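Local coordinates for tail spike protein gp49 (Pseudomonas phage LKA1, PDB 4RU4) that probably cleaves the O-specific polysaccharide of the Pseudomonas surface as a lyase, serving as the tailspike with which the phage degrades the host envelope during entry, at residues 466-472 and 496-502; 535-540 and 569-573. All blocks are in the same frame, centred on the assembly; numbering follows the deposited sequence.

Contact 1: residues 466-472 and 496-502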
ATOM      1  N   LEU B 466      -6.286 -20.563 -22.132  1.00 10.55           N
ATOM      2  CA  LEU B 466      -4.936 -20.429 -21.620  1.00  8.66           C
ATOM      3  C   LEU B 466      -4.215 -21.712 -21.990  1.00 13.27           C
ATOM      4  O   LEU B 466      -4.831 -22.777 -22.037  1.00 10.29           O
ATOM      5  CB  LEU B 466      -4.939 -20.252 -20.094  1.00  5.81           C
ATOM      6  CG  LEU B 466      -3.596 -20.083 -19.393  1.00  5.78           C
ATOM      7  CD1 LEU B 466      -2.852 -18.823 -19.911  1.00  8.77           C
ATOM      8  CD2 LEU B 466      -3.826 -20.009 -17.859  1.00  6.71           C
ATOM      9  N   GLY B 467      -2.919 -21.596 -22.278  1.00  9.12           N
ATOM     10  CA  GLY B 467      -2.076 -22.757 -22.471  1.00  6.26           C
ATOM     11  C   GLY B 467      -1.369 -23.188 -21.194  1.00 10.00           C
ATOM     12  O   GLY B 467      -1.499 -24.339 -20.753  1.00  9.55           O
ATOM     13  N   LYS B 468      -0.624 -22.268 -20.583  1.00  7.17           N
ATOM     14  CA  LYS B 468       0.291 -22.654 -19.491  1.00  7.91           C
ATOM     15  C   LYS B 468       0.400 -21.546 -18.470  1.00  7.96           C
ATOM     16  O   LYS B 468       0.187 -20.381 -18.815  1.00  8.41           O
ATOM     17  CB  LYS B 468       1.716 -22.900 -20.017  1.00 10.31           C
ATOM     18  CG  LYS B 468       1.790 -23.537 -21.394  1.00 11.89           C
ATOM     19  CD  LYS B 468       3.219 -23.934 -21.756  1.00 16.17           C
ATOM     20  CE  LYS B 468       3.279 -24.530 -23.174  1.00 15.24           C
ATOM     21  NZ  LYS B 468       4.674 -24.835 -23.607  1.00 13.71           N
ATOM     22  N   VAL B 469       0.777 -21.905 -17.237  1.00  5.80           N
ATOM     23  CA  VAL B 469       1.117 -20.894 -16.237  1.00  8.14           C
ATOM     24  C   VAL B 469       2.544 -20.438 -16.529  1.00 11.35           C
ATOM     25  O   VAL B 469       2.754 -19.278 -16.866  1.00  9.95           O
ATOM     26  CB  VAL B 469       0.965 -21.409 -14.776  1.00  7.89           C
ATOM     27  CG1 VAL B 469       1.310 -20.309 -13.752  1.00  5.46           C
ATOM     28  CG2 VAL B 469      -0.458 -21.932 -14.538  1.00 10.65           C
ATOM     29  N   LEU B 470       3.513 -21.359 -16.445  1.00  7.55           N
ATOM     30  CA  LEU B 470       4.914 -21.011 -16.685  1.00  8.83           C
ATOM     31  C   LEU B 470       5.453 -21.659 -17.948  1.00 10.25           C
ATOM     32  O   LEU B 470       5.121 -22.817 -18.264  1.00  6.10           O
ATOM     33  CB  LEU B 470       5.800 -21.448 -15.515  1.00  8.43           C
ATOM     34  CG  LEU B 470       5.363 -21.010 -14.119  1.00  9.44           C
ATOM     35  CD1 LEU B 470       6.384 -21.498 -13.106  1.00  7.37           C
ATOM     36  CD2 LEU B 470       5.171 -19.476 -14.041  1.00  7.62           C
ATOM     37  N   GLN B 471       6.314 -20.913 -18.636  1.00  6.49           N
ATOM     38  CA  GLN B 471       7.037 -21.391 -19.803  1.00  6.93           C
ATOM     39  C   GLN B 471       8.502 -21.028 -19.530  1.00 10.37           C
ATOM     40  O   GLN B 471       8.867 -19.849 -19.541  1.00 11.22           O
ATOM     41  CB  GLN B 471       6.522 -20.687 -21.053  1.00 10.43           C
ATOM     42  CG  GLN B 471       7.379 -20.900 -22.281  1.00 14.16           C
ATOM     43  CD  GLN B 471       7.106 -22.233 -22.932  1.00 22.47           C
ATOM     44  OE1 GLN B 471       5.968 -22.710 -22.948  1.00 20.33           O
ATOM     45  NE2 GLN B 471       8.152 -22.858 -23.452  1.00 27.08           N
ATOM     46  N   LEU B 472       9.317 -22.034 -19.216  1.00  9.86           N
ATOM     47  CA  LEU B 472      10.701 -21.811 -18.765  1.00 11.29           C
ATOM     48  C   LEU B 472      11.676 -22.455 -19.749  1.00  9.88           C
ATOM     49  O   LEU B 472      11.775 -23.685 -19.818  1.00 10.66           O
ATOM     50  CB  LEU B 472      10.912 -22.372 -17.344  1.00 10.97           C
ATOM     51  CG  LEU B 472       9.872 -21.873 -16.311  1.00 12.01           C
ATOM     52  CD1 LEU B 472      10.000 -22.589 -14.973  1.00 10.30           C
ATOM     53  CD2 LEU B 472       9.946 -20.341 -16.107  1.00  9.39           C
ATOM     54  N   ILE B 496      -4.922 -26.854 -18.820  1.00  6.67           N
ATOM     55  CA  ILE B 496      -3.659 -26.090 -18.873  1.00  7.61           C
ATOM     56  C   ILE B 496      -2.432 -26.909 -18.432  1.00  9.36           C
ATOM     57  O   ILE B 496      -2.557 -27.954 -17.803  1.00 12.55           O
ATOM     58  CB  ILE B 496      -3.767 -24.702 -18.136  1.00 12.82           C
ATOM     59  CG1 ILE B 496      -3.899 -24.817 -16.603  1.00 12.86           C
ATOM     60  CG2 ILE B 496      -4.966 -23.906 -18.713  1.00 13.36           C
ATOM     61  CD1 ILE B 496      -2.606 -25.130 -15.785  1.00  7.69           C
ATOM     62  N   THR B 497      -1.255 -26.432 -18.801  1.00  8.93           N
ATOM     63  CA  THR B 497       0.007 -27.010 -18.356  1.00 11.00           C
ATOM     64  C   THR B 497       0.571 -26.105 -17.259  1.00 10.65           C
ATOM     65  O   THR B 497       0.692 -24.905 -17.449  1.00 11.08           O
ATOM     66  CB  THR B 497       0.990 -27.071 -19.531  1.00 11.53           C
ATOM     67  OG1 THR B 497       0.464 -27.976 -20.527  1.00 12.90           O
ATOM     68  CG2 THR B 497       2.377 -27.529 -19.064  1.00 11.91           C
ATOM     69  N   LEU B 498       0.934 -26.671 -16.121  1.00  8.92           N
ATOM     70  CA  LEU B 498       1.421 -25.846 -15.021  1.00  8.03           C
ATOM     71  C   LEU B 498       2.764 -25.205 -15.341  1.00  9.24           C
ATOM     72  O   LEU B 498       2.971 -24.013 -15.106  1.00  9.10           O
ATOM     73  CB  LEU B 498       1.534 -26.685 -13.733  1.00  8.80           C
ATOM     74  CG  LEU B 498       0.198 -27.117 -13.152  1.00  9.12           C
ATOM     75  CD1 LEU B 498       0.399 -28.291 -12.221  1.00 13.07           C
ATOM     76  CD2 LEU B 498      -0.421 -25.916 -12.433  1.00  6.04           C
ATOM     77  N   ALA B 499       3.697 -25.993 -15.848  1.00  8.53           N
ATOM     78  CA  ALA B 499       4.997 -25.445 -16.143  1.00  8.49           C
ATOM     79  C   ALA B 499       5.718 -26.248 -17.208  1.00 13.71           C
ATOM     80  O   ALA B 499       6.040 -27.412 -17.003  1.00 16.72           O
ATOM     81  CB  ALA B 499       5.840 -25.377 -14.852  1.00  9.66           C
ATOM     82  N   SER B 500       5.930 -25.643 -18.369  0.55 10.13           N
ATOM     83  CA  SER B 500       6.877 -26.200 -19.311  0.55 13.50           C
ATOM     84  C   SER B 500       8.240 -25.789 -18.795  0.55 14.33           C
ATOM     85  O   SER B 500       8.489 -24.609 -18.553  0.55 11.90           O
ATOM     86  CB  SER B 500       6.640 -25.654 -20.722  0.55 13.07           C
ATOM     87  OG  SER B 500       5.465 -26.223 -21.260  0.55 13.46           O
ATOM     88  N   ALA B 501       9.114 -26.766 -18.591  1.00 14.98           N
ATOM     89  CA  ALA B 501      10.419 -26.480 -17.998  1.00 14.22           C
ATOM     90  C   ALA B 501      11.519 -27.231 -18.723  1.00 16.16           C
ATOM     91  O   ALA B 501      11.474 -28.468 -18.798  1.00 16.22           O
ATOM     92  CB  ALA B 501      10.439 -26.855 -16.520  1.00 11.47           C
ATOM     93  N   ALA B 502      12.508 -26.498 -19.226  1.00 13.82           N
ATOM     94  CA  ALA B 502      13.606 -27.121 -19.961  1.00 13.36           C
ATOM     95  C   ALA B 502      14.899 -27.145 -19.134  1.00 13.21           C
ATOM     96  O   ALA B 502      15.123 -26.281 -18.277  1.00 11.96           O
ATOM     97  CB  ALA B 502      13.820 -26.420 -21.283  1.00 13.86           C
TER
HETATM   98  O   HOH W   1      -1.904 -27.380 -21.871  1.00 18.16           O

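Contact 2: residues 535-540 and 569-573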
ATOM      1  N   THR B 535      -7.686 -38.301 -15.861  1.00  8.52           N
ATOM      2  CA  THR B 535      -6.861 -37.330 -16.570  1.00  7.51           C
ATOM      3  C   THR B 535      -6.837 -36.082 -15.692  1.00  9.98           C
ATOM      4  O   THR B 535      -7.887 -35.545 -15.381  1.00 10.21           O
ATOM      5  CB  THR B 535      -7.472 -36.969 -17.947  1.00 11.99           C
ATOM      6  OG1 THR B 535      -7.589 -38.142 -18.755  1.00 11.32           O
ATOM      7  CG2 THR B 535      -6.618 -35.935 -18.676  1.00 12.35           C
ATOM      8  N   PHE B 536      -5.652 -35.626 -15.293  1.00  7.23           N
ATOM      9  CA  PHE B 536      -5.552 -34.496 -14.371  1.00 11.29           C
ATOM     10  C   PHE B 536      -6.082 -33.210 -15.008  1.00 12.40           C
ATOM     11  O   PHE B 536      -5.868 -32.958 -16.210  1.00 10.77           O
ATOM     12  CB  PHE B 536      -4.101 -34.251 -13.963  1.00  6.25           C
ATOM     13  CG  PHE B 536      -3.403 -35.457 -13.360  1.00  8.50           C
ATOM     14  CD1 PHE B 536      -4.076 -36.341 -12.521  1.00  8.41           C
ATOM     15  CD2 PHE B 536      -2.061 -35.700 -13.648  1.00  8.15           C
ATOM     16  CE1 PHE B 536      -3.408 -37.441 -11.961  1.00  9.60           C
ATOM     17  CE2 PHE B 536      -1.402 -36.791 -13.107  1.00  6.41           C
ATOM     18  CZ  PHE B 536      -2.075 -37.668 -12.264  1.00  6.46           C
ATOM     19  N   ARG B 537      -6.728 -32.383 -14.184  1.00 10.41           N
ATOM     20  CA  ARG B 537      -7.214 -31.088 -14.632  1.00 10.26           C
ATOM     21  C   ARG B 537      -6.072 -30.241 -15.186  1.00 12.17           C
ATOM     22  O   ARG B 537      -6.270 -29.499 -16.139  1.00 11.88           O
ATOM     23  CB  ARG B 537      -7.877 -30.348 -13.483  1.00  8.95           C
ATOM     24  CG  ARG B 537      -8.511 -28.993 -13.879  1.00 11.75           C
ATOM     25  CD  ARG B 537      -9.027 -28.248 -12.605  1.00 10.35           C
ATOM     26  NE  ARG B 537      -9.516 -26.905 -12.946  1.00 12.66           N
ATOM     27  CZ  ARG B 537     -10.743 -26.669 -13.394  1.00 12.30           C
ATOM     28  NH1 ARG B 537     -11.609 -27.674 -13.530  1.00  7.20           N
ATOM     29  NH2 ARG B 537     -11.108 -25.435 -13.699  1.00 11.14           N
ATOM     30  N   TYR B 538      -4.894 -30.331 -14.553  1.00 10.69           N
ATOM     31  CA  TYR B 538      -3.689 -29.652 -15.028  1.00 10.57           C
ATOM     32  C   TYR B 538      -2.605 -30.678 -15.370  1.00  9.67           C
ATOM     33  O   TYR B 538      -2.485 -31.708 -14.717  1.00  8.24           O
ATOM     34  CB  TYR B 538      -3.134 -28.691 -13.955  1.00  6.59           C
ATOM     35  CG  TYR B 538      -4.209 -27.816 -13.340  1.00  9.82           C
ATOM     36  CD1 TYR B 538      -5.186 -27.223 -14.140  1.00 14.51           C
ATOM     37  CD2 TYR B 538      -4.268 -27.605 -11.972  1.00 13.43           C
ATOM     38  CE1 TYR B 538      -6.198 -26.443 -13.582  1.00 16.17           C
ATOM     39  CE2 TYR B 538      -5.285 -26.811 -11.396  1.00 13.07           C
ATOM     40  CZ  TYR B 538      -6.238 -26.247 -12.214  1.00 15.30           C
ATOM     41  OH  TYR B 538      -7.239 -25.477 -11.675  1.00 16.98           O
ATOM     42  N   ILE B 539      -1.785 -30.366 -16.365  1.00  9.37           N
ATOM     43  CA  ILE B 539      -0.654 -31.212 -16.690  1.00  9.74           C
ATOM     44  C   ILE B 539       0.578 -30.783 -15.871  1.00 12.22           C
ATOM     45  O   ILE B 539       0.973 -29.616 -15.894  1.00 10.52           O
ATOM     46  CB  ILE B 539      -0.337 -31.128 -18.198  1.00 12.49           C
ATOM     47  CG1 ILE B 539      -1.545 -31.603 -19.016  1.00 13.38           C
ATOM     48  CG2 ILE B 539       0.919 -31.940 -18.524  1.00 11.93           C
ATOM     49  CD1 ILE B 539      -1.549 -31.104 -20.432  1.00 17.12           C
ATOM     50  N   TYR B 540       1.182 -31.733 -15.159  1.00 10.76           N
ATOM     51  CA  TYR B 540       2.366 -31.478 -14.336  1.00  9.78           C
ATOM     52  C   TYR B 540       3.659 -31.490 -15.173  1.00 10.67           C
ATOM     53  O   TYR B 540       3.676 -32.026 -16.281  1.00  9.00           O
ATOM     54  CB  TYR B 540       2.458 -32.523 -13.203  1.00  7.09           C
ATOM     55  CG  TYR B 540       1.366 -32.391 -12.165  1.00  6.48           C
ATOM     56  CD1 TYR B 540       1.509 -31.508 -11.088  1.00  5.78           C
ATOM     57  CD2 TYR B 540       0.184 -33.146 -12.263  1.00  7.02           C
ATOM     58  CE1 TYR B 540       0.511 -31.368 -10.138  1.00  7.76           C
ATOM     59  CE2 TYR B 540      -0.842 -33.011 -11.319  1.00  8.97           C
ATOM     60  CZ  TYR B 540      -0.658 -32.127 -10.238  1.00  9.54           C
ATOM     61  OH  TYR B 540      -1.653 -31.986  -9.288  1.00  7.01           O
ATOM     62  N   SER B 569       1.603 -40.688 -14.955  1.00  9.09           N
ATOM     63  CA  SER B 569       2.388 -39.871 -15.863  1.00  9.66           C
ATOM     64  C   SER B 569       2.125 -38.441 -15.477  1.00 10.51           C
ATOM     65  O   SER B 569       1.395 -38.185 -14.538  1.00  9.00           O
ATOM     66  CB  SER B 569       1.944 -40.087 -17.309  1.00 10.21           C
ATOM     67  OG  SER B 569       0.636 -39.584 -17.477  1.00  9.93           O
ATOM     68  N   ALA B 570       2.695 -37.505 -16.225  1.00 11.21           N
ATOM     69  CA  ALA B 570       2.473 -36.090 -15.968  1.00 11.47           C
ATOM     70  C   ALA B 570       1.024 -35.670 -16.196  1.00 10.45           C
ATOM     71  O   ALA B 570       0.565 -34.682 -15.620  1.00  8.94           O
ATOM     72  CB  ALA B 570       3.416 -35.230 -16.844  1.00 11.98           C
ATOM     73  N   SER B 571       0.296 -36.408 -17.031  1.00  7.25           N
ATOM     74  CA  SER B 571      -1.037 -35.948 -17.386  1.00  6.94           C
ATOM     75  C   SER B 571      -2.170 -36.746 -16.759  1.00  8.55           C
ATOM     76  O   SER B 571      -3.330 -36.338 -16.841  1.00  7.73           O
ATOM     77  CB  SER B 571      -1.201 -35.958 -18.908  1.00 12.22           C
ATOM     78  OG  SER B 571      -1.046 -37.271 -19.394  1.00 13.80           O
ATOM     79  N   GLY B 572      -1.864 -37.902 -16.187  1.00  6.92           N
ATOM     80  CA  GLY B 572      -2.919 -38.696 -15.572  1.00 10.71           C
ATOM     81  C   GLY B 572      -2.420 -39.955 -14.897  1.00 10.36           C
ATOM     82  O   GLY B 572      -1.207 -40.139 -14.717  1.00 14.13           O
ATOM     83  N   ALA B 573      -3.359 -40.810 -14.507  1.00  6.93           N
ATOM     84  CA  ALA B 573      -3.031 -42.060 -13.826  1.00  7.01           C
ATOM     85  C   ALA B 573      -4.162 -43.060 -14.036  1.00 12.90           C
ATOM     86  O   ALA B 573      -5.324 -42.671 -14.234  1.00 11.56           O
ATOM     87  CB  ALA B 573      -2.827 -41.823 -12.329  1.00  6.90           C
TER
HETATM   88  O   HOH W   2      -3.782 -33.852 -17.789  1.00 10.76           O

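Contact 1: residues 466-472 and 496-502
Lys468 to Leu472 run parallel to Thr497 to Ala501 as strands of successive coils of a right-handed beta-helix of the pectin-lyase type. Backbone bonds carry most of the contact. Gly467 O accepts from Thr497 N, and Thr497 O from Val469 N. At Val469 and Leu498 both chains turn a corner, and Leu470 N crosses to Leu498 O at 3.0 Å. Beyond the corner the ladder continues: Leu470 O takes Ser500 N, Ser500 O takes Leu472 N at 2.8 Å, and Leu472 O takes Ala502 N.

The apolar contacts are lighter. Ile496 has CG1 between its backbone N and carbonyl carbon (chi1 69°), and its CD1 comes 4.0 Å from Val469 CG2, while its CG2 meets Leu466 CB at 3.9 Å. On the face carrying Leu470 and Ala499 their CB atoms touch at 4.0 Å; Leu470 and Leu472 also pack on Leu484 of strand 484-487.

Polar groups gather on the face of Lys468, Thr497, Gln471 and Ser500. A water hydrogen-bonded to Thr497 OG1 sits near Gly467 O. The extended Lys468 chain lies alongside Thr497. Its NZ meets a lone pair of Gln471 OE1 at 2.6 Å and, in one of two Ser500 conformers, OG at 2.8 Å.

Contact 2: residues 535-540 and 569-573
This is a loop-to-turn contact at the base of the C-terminal Ig-like domain, where the chain leaving strand 529-535 packs on the turn that leads into strand 572-578. Thr535 and Gly572 form an antiparallel non-hydrogen-bonded pair, and just past it Phe536 N donates to Ser571 O at 2.9 Å. A water bridges the same carbonyl to Phe536 O, giving Ser571 O two donors. Further along, Tyr540 N reaches Ala570 O at 3.0 Å, tilted 30° from the carbonyl plane.

The Phe536 ring lies to one side of these two bonds. Its CG stands anti to the carbonyl carbon (chi1 -56°), which carries the ring under the turn: Gly572 CA rests over the centre of one face in a CH-pi contact, 3.5 Å from the centroid. Ala570 O lies at the ring edge, 3.4 Å from CD2, and also at the edge of the Tyr540 ring. Ser569 OG shapes the turn from within, accepting from Ser571 N at 3.2 Å, an ST turn, and from Gly572 N at 3.3 Å, an ST motif.

Phe536 and Tyr540 both pack on Leu515 of strand 510-522 and Ala597 of strand 590-600, and Tyr540 OH bonds to Pro513 O.

Contact 1 closes before contact 2 opens along the chain, and their centres lie about 13 Å apart. They meet through 496-502 and 535-540: Ile539 N and O probably bond to Ile496 O and Leu498 N. Around this seam Tyr538 CD1 packs on Ile496 CG1, and Tyr540 CD1 on Leu498 CD1. Strand 497-501 is the last of six in its parallel sheet within the chain, and the 535-540 loop pairs by backbone with it, consistent with the loop closing off that edge of the beta-helix. Strand 510-522 runs beside both contacts. Tyr538 OH also bonds to the terminal Val602 OXT of a second subunit, tying the junction into the trimer.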